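Local atomic coordinates of putative uncharacterized protein (Thermotoga maritima, PDB entry 3CNL), a protein that binds and probably hydrolyses GTP as a circularly permuted GTPase, and is thought to act in a late step of 50S ribosomal subunit assembly. Residues A[168-173]-A[189-194]. Sequence-based numbering, arbitrary orientation.
Sequences LLLVGS and FEIFAR
In the packing of helix 162-170 against helix 182-196, L170, the last helical residue of the first, meets I191 and F192 of the second; the wider pairing adds L169 on F185 and A188, and I191 on A166 and K167. The CA atoms of L170 and F192, the nearest pair across the two segments, stand 8.0 Å apart, a gap bridged by side chains alone. Both the L170 and I191 side chains set out toward the opposite segment. The first torsion of L170 places CG anti to its own carbonyl carbon (chi1 -76°), and the second (chi2 164°) then sets CD1 against I191 and CD2 toward F192. CD1 lies 3.7 Å from I191 CG2 and 3.8 Å from I191 CB, so it rests against the branch point as well as the methyl. CD2 makes a looser approach, 4.2 Å from F192 CB. F192 therefore offers its methylene here, while its ring leads away and packs edge-to-face with F231. Helix 224-236 closes over the same cluster: F232 and V235 touch L170, and V235 also touches F192.

Beyond L170 the first helix stops in a Schellman motif. G172 is its C-prime residue, with phi at 73°. G172 N binds L169 O at 3.1 Å. S173 N makes a weak bond of 2.9 Å to L168 O. The turn is tied to the nucleotide-binding loop: V171 O accepts a hydrogen bond from N109 ND2, and S173 OG is hydrogen-bonded to P108 O. The L170 side chain itself remains about 13 Å from the bound GTP analogue.

No hydrogen bond or salt bridge crosses between 168-173 and 189-194. All three touching residues are buried, and the segments bury only 127 Å² against each other, which implies a small, purely apolar contact resting on dispersion and exclusion of water.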
# COMPACT_ATOMS: atom_id res chain seq x y z
N LEU A 168 -4.83 -6.70 2.44
CA LEU A 168 -4.61 -6.23 1.07
C LEU A 168 -5.89 -5.71 0.41
O LEU A 168 -5.83 -4.79 -0.41
CB LEU A 168 -3.96 -7.31 0.20
CG LEU A 168 -2.53 -7.74 0.56
CD1 LEU A 168 -2.14 -8.94 -0.29
CD2 LEU A 168 -1.57 -6.56 0.31
N LEU A 169 -7.03 -6.31 0.72
CA LEU A 169 -8.31 -5.73 0.29
C LEU A 169 -8.54 -4.34 0.86
O LEU A 169 -8.99 -3.42 0.15
CB LEU A 169 -9.47 -6.67 0.70
CG LEU A 169 -10.90 -6.21 0.43
CD1 LEU A 169 -11.12 -6.10 -1.06
CD2 LEU A 169 -11.88 -7.24 1.04
N LEU A 170 -8.29 -4.19 2.15
CA LEU A 170 -8.54 -2.92 2.85
C LEU A 170 -7.67 -1.75 2.33
O LEU A 170 -8.07 -0.60 2.38
CB LEU A 170 -8.30 -3.12 4.37
CG LEU A 170 -9.38 -3.86 5.17
CD1 LEU A 170 -8.90 -4.36 6.55
CD2 LEU A 170 -10.62 -3.02 5.35
N VAL A 171 -6.46 -2.04 1.84
CA VAL A 171 -5.60 -1.00 1.26
C VAL A 171 -5.77 -0.88 -0.29
O VAL A 171 -5.07 -0.12 -0.94
CB VAL A 171 -4.11 -1.17 1.66
CG1 VAL A 171 -3.94 -1.01 3.17
CG2 VAL A 171 -3.57 -2.52 1.20
N GLY A 172 -6.73 -1.61 -0.85
CA GLY A 172 -7.03 -1.56 -2.30
C GLY A 172 -6.02 -2.23 -3.20
O GLY A 172 -6.03 -2.04 -4.43
N SER A 173 -5.14 -3.02 -2.61
CA SER A 173 -4.12 -3.74 -3.34
C SER A 173 -4.69 -5.01 -4.01
O SER A 173 -4.25 -5.42 -5.10
CB SER A 173 -2.98 -4.08 -2.39
OG SER A 173 -1.97 -4.79 -3.07
N PHE A 189 -13.90 -6.79 7.21
CA PHE A 189 -14.86 -5.98 7.97
C PHE A 189 -14.53 -6.02 9.47
O PHE A 189 -14.53 -4.98 10.13
CB PHE A 189 -16.33 -6.42 7.71
CG PHE A 189 -17.33 -5.60 8.46
CD1 PHE A 189 -17.53 -4.26 8.13
CD2 PHE A 189 -18.04 -6.14 9.52
CE1 PHE A 189 -18.45 -3.48 8.86
CE2 PHE A 189 -18.95 -5.37 10.25
CZ PHE A 189 -19.16 -4.05 9.91
N GLU A 190 -14.21 -7.19 10.00
CA GLU A 190 -13.81 -7.33 11.41
C GLU A 190 -12.63 -6.41 11.76
O GLU A 190 -12.65 -5.69 12.77
CB GLU A 190 -13.47 -8.80 11.71
CG GLU A 190 -13.06 -9.09 13.15
CD GLU A 190 -12.86 -10.57 13.38
OE1 GLU A 190 -13.68 -11.17 14.11
OE2 GLU A 190 -11.92 -11.16 12.81
N ILE A 191 -11.61 -6.41 10.92
CA ILE A 191 -10.44 -5.56 11.10
C ILE A 191 -10.84 -4.10 11.06
O ILE A 191 -10.46 -3.32 11.95
CB ILE A 191 -9.33 -5.84 10.05
CG1 ILE A 191 -8.80 -7.26 10.19
CG2 ILE A 191 -8.17 -4.81 10.17
CD1 ILE A 191 -8.06 -7.74 8.95
N PHE A 192 -11.65 -3.73 10.06
CA PHE A 192 -12.18 -2.39 9.98
C PHE A 192 -12.97 -2.01 11.24
O PHE A 192 -12.69 -0.99 11.89
CB PHE A 192 -13.05 -2.22 8.72
CG PHE A 192 -13.69 -0.87 8.63
CD1 PHE A 192 -12.94 0.22 8.23
CD2 PHE A 192 -15.03 -0.69 9.00
CE1 PHE A 192 -13.51 1.48 8.17
CE2 PHE A 192 -15.61 0.58 8.95
CZ PHE A 192 -14.85 1.66 8.53
N ALA A 193 -13.94 -2.85 11.58
CA ALA A 193 -14.86 -2.59 12.68
C ALA A 193 -14.09 -2.38 13.96
O ALA A 193 -14.34 -1.41 14.67
CB ALA A 193 -15.83 -3.74 12.83
N ARG A 194 -13.14 -3.27 14.24
CA ARG A 194 -12.27 -3.09 15.40
C ARG A 194 -11.46 -1.79 15.37
O ARG A 194 -11.39 -1.11 16.39
CB ARG A 194 -11.34 -4.29 15.59
CG ARG A 194 -12.06 -5.55 16.08
CD ARG A 194 -11.29 -6.20 17.24
NE ARG A 194 -11.31 -5.37 18.45
CZ ARG A 194 -10.36 -5.37 19.39
NH1 ARG A 194 -9.28 -6.15 19.27
NH2 ARG A 194 -10.49 -4.58 20.44